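Local structure of flavoprotein (Thermotoga maritima, 5V8S) at residues P25-I37 against E48-N60. The protein probably works as an oxidoreductase in electron transfer, pairing a di-iron centre with an FMN-binding flavodoxin-like domain. The protein carries 1 engineered substitution. Sequence-based numbering, arbitrary orientation.
Sequences PEIYVLRIDDDRI and EGISYNAYLVKLN
Tyr52 and Asp34 join the diiron-proximal end of two antiparallel strands, 26-34 and 50-59: the phenol OH donates to the anti lone pair of Asp34 OD2 (2.7 Å), the carboxylate turned 60° from the ring. CG of Asp34 stands anti to its backbone N (chi1 -170°), which carries OD2 across to Tyr52 while OD1 accepts from Arg36 N in an Asx turn, from Ile37 N, completing an Asx motif, and from Tyr73 OH. Ile32 CG2 meets the edge of the Tyr52 ring at CD2 (3.7 Å). Through the middle the ladder is regular, Leu30 and Ala54 exchanging two nearly straight bonds of 2.8 Å between N and O. On the other face, Val29 CG2 lies 3.7 Å from Tyr55 CE2. Further along it, Asn53 OD1 takes the Ser51 OG hydrogen and rests against Arg31 CG (3.2 Å); Arg31 itself grips Asp33 side-on, NE to OD1 at 2.7 Å. At the far end Ile27 and Val57 stay buried against Phe177 of strand 175-179, whereas the face of Glu26, Tyr28 and Lys58 is partly exposed. There Lys58 CD lies 3.7 Å from Tyr28 CE1; a water links Glu26 N with Lys58 O. Ser51 O accepts from ND1 of the iron ligand His240, so strand 50-59 supplies a second-shell contact to the diiron site within the mixed sheet of a metallo-beta-lactamase-like domain, as in flavodiiron proteins.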
loop_
_atom_site.group_PDB
_atom_site.type_symbol
_atom_site.label_atom_id
_atom_site.label_comp_id
_atom_site.label_asym_id
_atom_site.label_seq_id
_atom_site.Cartn_x
_atom_site.Cartn_y
_atom_site.Cartn_z
ATOM N N PRO A 25 27.572 -37.325 5.867
ATOM C CA PRO A 25 27.130 -37.658 7.223
ATOM C C PRO A 25 25.612 -37.750 7.293
ATOM O O PRO A 25 24.919 -37.372 6.346
ATOM C CB PRO A 25 27.634 -36.485 8.049
ATOM C CG PRO A 25 27.653 -35.349 7.104
ATOM C CD PRO A 25 28.012 -35.921 5.765
ATOM N N GLU A 26 25.106 -38.249 8.414
ATOM C CA GLU A 26 23.671 -38.435 8.605
ATOM C C GLU A 26 23.030 -37.067 8.842
ATOM O O GLU A 26 23.265 -36.446 9.883
ATOM C CB GLU A 26 23.480 -39.367 9.800
ATOM C CG GLU A 26 22.084 -39.911 9.994
ATOM C CD GLU A 26 21.959 -40.801 11.234
ATOM O OE1 GLU A 26 22.984 -41.332 11.713
ATOM O OE2 GLU A 26 20.826 -40.969 11.739
ATOM N N ILE A 27 22.223 -36.593 7.882
ATOM C CA ILE A 27 21.615 -35.262 7.943
ATOM C C ILE A 27 20.121 -35.404 7.723
ATOM O O ILE A 27 19.693 -36.076 6.778
ATOM C CB ILE A 27 22.211 -34.302 6.891
ATOM C CG1 ILE A 27 23.706 -34.095 7.132
ATOM C CG2 ILE A 27 21.481 -32.953 6.900
ATOM C CD1 ILE A 27 24.401 -33.407 5.996
ATOM N N TYR A 28 19.337 -34.754 8.583
ATOM C CA TYR A 28 17.888 -34.672 8.478
ATOM C C TYR A 28 17.492 -33.233 8.202
ATOM O O TYR A 28 18.110 -32.295 8.724
ATOM C CB TYR A 28 17.209 -35.095 9.785
ATOM C CG TYR A 28 17.462 -36.537 10.146
ATOM C CD1 TYR A 28 18.654 -36.917 10.744
ATOM C CD2 TYR A 28 16.513 -37.517 9.892
ATOM C CE1 TYR A 28 18.900 -38.230 11.069
ATOM C CE2 TYR A 28 16.756 -38.841 10.212
ATOM C CZ TYR A 28 17.949 -39.190 10.805
ATOM O OH TYR A 28 18.206 -40.503 11.124
ATOM N N VAL A 29 16.447 -33.063 7.403
ATOM C CA VAL A 29 15.738 -31.788 7.323
ATOM C C VAL A 29 14.482 -31.879 8.170
ATOM O O VAL A 29 13.803 -32.917 8.202
ATOM C CB VAL A 29 15.395 -31.381 5.870
ATOM C CG1 VAL A 29 14.478 -32.422 5.218
ATOM C CG2 VAL A 29 14.787 -29.971 5.820
ATOM N N LEU A 30 14.173 -30.774 8.845
ATOM C CA LEU A 30 12.899 -30.552 9.523
ATOM C C LEU A 30 12.300 -29.317 8.868
ATOM O O LEU A 30 12.796 -28.204 9.073
ATOM C CB LEU A 30 13.115 -30.296 11.012
ATOM C CG LEU A 30 13.724 -31.472 11.772
ATOM C CD1 LEU A 30 14.464 -30.978 12.971
ATOM C CD2 LEU A 30 12.644 -32.438 12.193
ATOM N N ARG A 31 11.247 -29.512 8.077
ATOM C CA ARG A 31 10.650 -28.444 7.281
ATOM C C ARG A 31 9.189 -28.293 7.676
ATOM O O ARG A 31 8.449 -29.284 7.720
ATOM C CB ARG A 31 10.755 -28.757 5.772
ATOM C CG ARG A 31 9.887 -27.876 4.871
ATOM C CD ARG A 31 10.091 -28.134 3.382
ATOM N NE ARG A 31 8.855 -27.837 2.653
ATOM C CZ ARG A 31 8.657 -28.103 1.366
ATOM N NH1 ARG A 31 9.631 -28.629 0.633
ATOM N NH2 ARG A 31 7.478 -27.846 0.809
ATOM N N ILE A 32 8.776 -27.063 7.967
ATOM C CA ILE A 32 7.364 -26.761 8.193
ATOM C C ILE A 32 6.883 -25.818 7.095
ATOM O O ILE A 32 7.599 -24.889 6.700
ATOM C CB ILE A 32 7.090 -26.222 9.612
ATOM C CG1 ILE A 32 5.583 -26.163 9.851
ATOM C CG2 ILE A 32 7.750 -24.862 9.840
ATOM C CD1 ILE A 32 5.191 -25.909 11.284
ATOM N N ASP A 33 5.711 -26.105 6.555
ATOM C CA ASP A 33 5.127 -25.332 5.458
ATOM C C ASP A 33 4.139 -24.322 6.045
ATOM O O ASP A 33 3.042 -24.696 6.471
ATOM C CB ASP A 33 4.463 -26.283 4.462
ATOM C CG ASP A 33 5.473 -27.073 3.659
ATOM O OD1 ASP A 33 6.677 -26.842 3.863
ATOM O OD2 ASP A 33 5.067 -27.903 2.825
ATOM N N ASP A 34 4.524 -23.042 6.053
ATOM C CA ASP A 34 3.704 -21.992 6.669
ATOM C C ASP A 34 2.653 -21.555 5.655
ATOM O O ASP A 34 2.916 -20.730 4.776
ATOM C CB ASP A 34 4.569 -20.817 7.117
ATOM C CG ASP A 34 3.810 -19.829 7.973
ATOM O OD1 ASP A 34 2.581 -19.981 8.074
ATOM O OD2 ASP A 34 4.440 -18.914 8.527
ATOM N N ASP A 35 1.456 -22.108 5.790
ATOM C CA ASP A 35 0.316 -21.686 4.985
ATOM C C ASP A 35 -0.599 -20.720 5.731
ATOM O O ASP A 35 -1.703 -20.436 5.253
ATOM C CB ASP A 35 -0.472 -22.889 4.455
ATOM C CG ASP A 35 -1.039 -23.756 5.553
ATOM O OD1 ASP A 35 -0.733 -23.528 6.734
ATOM O OD2 ASP A 35 -1.803 -24.686 5.222
ATOM N N ARG A 36 -0.171 -20.217 6.892
ATOM C CA ARG A 36 -0.945 -19.221 7.627
ATOM C C ARG A 36 -0.514 -17.806 7.275
ATOM O O ARG A 36 -1.360 -16.911 7.149
ATOM C CB ARG A 36 -0.801 -19.433 9.140
ATOM C CG ARG A 36 -1.425 -20.720 9.679
ATOM C CD ARG A 36 -1.291 -20.806 11.213
ATOM N NE ARG A 36 -1.463 -22.166 11.721
ATOM C CZ ARG A 36 -1.158 -22.551 12.959
ATOM N NH1 ARG A 36 -0.661 -21.681 13.834
ATOM N NH2 ARG A 36 -1.355 -23.807 13.327
ATOM N N ILE A 37 0.788 -17.594 7.104
ATOM C CA ILE A 37 1.313 -16.266 6.832
ATOM C C ILE A 37 0.755 -15.755 5.511
ATOM O O ILE A 37 0.563 -16.516 4.554
ATOM C CB ILE A 37 2.851 -16.328 6.839
ATOM C CG1 ILE A 37 3.462 -14.931 6.758
ATOM C CG2 ILE A 37 3.371 -17.216 5.688
ATOM C CD1 ILE A 37 4.882 -14.878 7.281
ATOM N N GLU A 48 1.345 -17.898 -1.802
ATOM C CA GLU A 48 1.923 -19.218 -2.005
ATOM C C GLU A 48 2.613 -19.767 -0.764
ATOM O O GLU A 48 3.019 -20.940 -0.775
ATOM C CB GLU A 48 2.946 -19.170 -3.133
ATOM C CG GLU A 48 4.187 -18.335 -2.852
ATOM C CD GLU A 48 4.091 -16.880 -3.317
ATOM O OE1 GLU A 48 3.063 -16.205 -3.048
ATOM O OE2 GLU A 48 5.059 -16.422 -3.974
ATOM N N GLY A 49 2.805 -18.953 0.279
ATOM C CA GLY A 49 3.434 -19.423 1.497
ATOM C C GLY A 49 4.949 -19.479 1.418
ATOM O O GLY A 49 5.593 -19.140 0.418
ATOM N N ILE A 50 5.523 -19.949 2.522
ATOM C CA ILE A 50 6.962 -20.092 2.673
ATOM C C ILE A 50 7.204 -21.207 3.673
ATOM O O ILE A 50 6.417 -21.406 4.604
ATOM C CB ILE A 50 7.608 -18.763 3.126
ATOM C CG1 ILE A 50 9.136 -18.830 3.006
ATOM C CG2 ILE A 50 7.145 -18.386 4.545
ATOM C CD1 ILE A 50 9.859 -17.541 3.429
ATOM N N SER A 51 8.288 -21.956 3.466
ATOM C CA SER A 51 8.673 -22.975 4.432
ATOM C C SER A 51 9.782 -22.445 5.332
ATOM O O SER A 51 10.513 -21.522 4.977
ATOM C CB SER A 51 9.122 -24.271 3.745
ATOM O OG SER A 51 10.442 -24.181 3.219
ATOM N N TYR A 52 9.901 -23.057 6.510
ATOM C CA TYR A 52 11.051 -22.861 7.401
ATOM C C TYR A 52 11.754 -24.205 7.510
ATOM O O TYR A 52 11.128 -25.213 7.872
ATOM C CB TYR A 52 10.664 -22.318 8.795
ATOM C CG TYR A 52 9.703 -21.167 8.687
ATOM C CD1 TYR A 52 10.060 -20.012 8.011
ATOM C CD2 TYR A 52 8.431 -21.274 9.183
ATOM C CE1 TYR A 52 9.162 -18.961 7.832
ATOM C CE2 TYR A 52 7.507 -20.218 9.026
ATOM C CZ TYR A 52 7.889 -19.067 8.336
ATOM O OH TYR A 52 6.999 -18.009 8.126
ATOM N N ASN A 53 13.049 -24.216 7.196
ATOM C CA ASN A 53 13.820 -25.453 7.112
ATOM C C ASN A 53 14.944 -25.411 8.135
ATOM O O ASN A 53 15.763 -24.491 8.106
ATOM C CB ASN A 53 14.489 -25.624 5.741
ATOM C CG ASN A 53 13.516 -25.525 4.565
ATOM O OD1 ASN A 53 12.303 -25.734 4.698
ATOM N ND2 ASN A 53 14.063 -25.216 3.392
ATOM N N ALA A 54 14.986 -26.399 9.021
ATOM C CA ALA A 54 16.097 -26.589 9.942
ATOM C C ALA A 54 16.712 -27.951 9.667
ATOM O O ALA A 54 16.105 -28.786 9.003
ATOM C CB ALA A 54 15.598 -26.518 11.387
ATOM N N TYR A 55 17.924 -28.170 10.175
ATOM C CA TYR A 55 18.660 -29.384 9.851
ATOM C C TYR A 55 19.281 -29.963 11.110
ATOM O O TYR A 55 19.671 -29.223 12.018
ATOM C CB TYR A 55 19.765 -29.118 8.817
ATOM C CG TYR A 55 19.189 -28.564 7.531
ATOM C CD1 TYR A 55 18.977 -27.199 7.377
ATOM C CD2 TYR A 55 18.807 -29.398 6.495
ATOM C CE1 TYR A 55 18.409 -26.680 6.219
ATOM C CE2 TYR A 55 18.249 -28.892 5.336
ATOM C CZ TYR A 55 18.054 -27.540 5.201
ATOM O OH TYR A 55 17.503 -27.075 4.033
ATOM N N LEU A 56 19.403 -31.293 11.143
ATOM C CA LEU A 56 20.092 -31.982 12.228
ATOM C C LEU A 56 21.175 -32.874 11.636
ATOM O O LEU A 56 20.892 -33.708 10.767
ATOM C CB LEU A 56 19.124 -32.832 13.060
ATOM C CG LEU A 56 19.786 -33.562 14.239
ATOM C CD1 LEU A 56 20.074 -32.582 15.366
ATOM C CD2 LEU A 56 18.922 -34.710 14.730
ATOM N N VAL A 57 22.405 -32.709 12.121
ATOM C CA VAL A 57 23.537 -33.517 11.682
ATOM C C VAL A 57 23.913 -34.413 12.850
ATOM O O VAL A 57 24.313 -33.917 13.903
ATOM C CB VAL A 57 24.742 -32.661 11.244
ATOM C CG1 VAL A 57 25.770 -33.535 10.524
ATOM C CG2 VAL A 57 24.298 -31.504 10.351
ATOM N N LYS A 58 23.786 -35.726 12.670
ATOM C CA LYS A 58 24.100 -36.684 13.719
ATOM C C LYS A 58 25.469 -37.268 13.428
ATOM O O LYS A 58 25.666 -37.916 12.394
ATOM C CB LYS A 58 23.034 -37.777 13.791
ATOM C CG LYS A 58 21.652 -37.208 14.109
ATOM C CD LYS A 58 20.609 -38.295 14.360
ATOM C CE LYS A 58 20.639 -38.806 15.794
ATOM N NZ LYS A 58 19.562 -39.829 16.047
ATOM N N LEU A 59 26.409 -37.020 14.327
ATOM C CA LEU A 59 27.806 -37.406 14.152
ATOM C C LEU A 59 28.256 -38.275 15.321
ATOM O O LEU A 59 27.523 -38.505 16.285
ATOM C CB LEU A 59 28.679 -36.147 14.044
ATOM C CG LEU A 59 28.255 -35.185 12.924
ATOM C CD1 LEU A 59 28.866 -33.804 13.093
ATOM C CD2 LEU A 59 28.649 -35.779 11.560
ATOM N N ASN A 60 29.483 -38.770 15.215
ATOM C CA ASN A 60 30.103 -39.541 16.288
ATOM C C ASN A 60 30.563 -38.545 17.340
ATOM O O ASN A 60 31.548 -37.831 17.148
ATOM C CB ASN A 60 31.267 -40.358 15.740
ATOM C CG ASN A 60 32.025 -41.095 16.817
ATOM O OD1 ASN A 60 31.583 -41.209 17.962
ATOM N ND2 ASN A 60 33.179 -41.615 16.447
HETATM O O HOH W 1 26.972 -39.333 10.536
#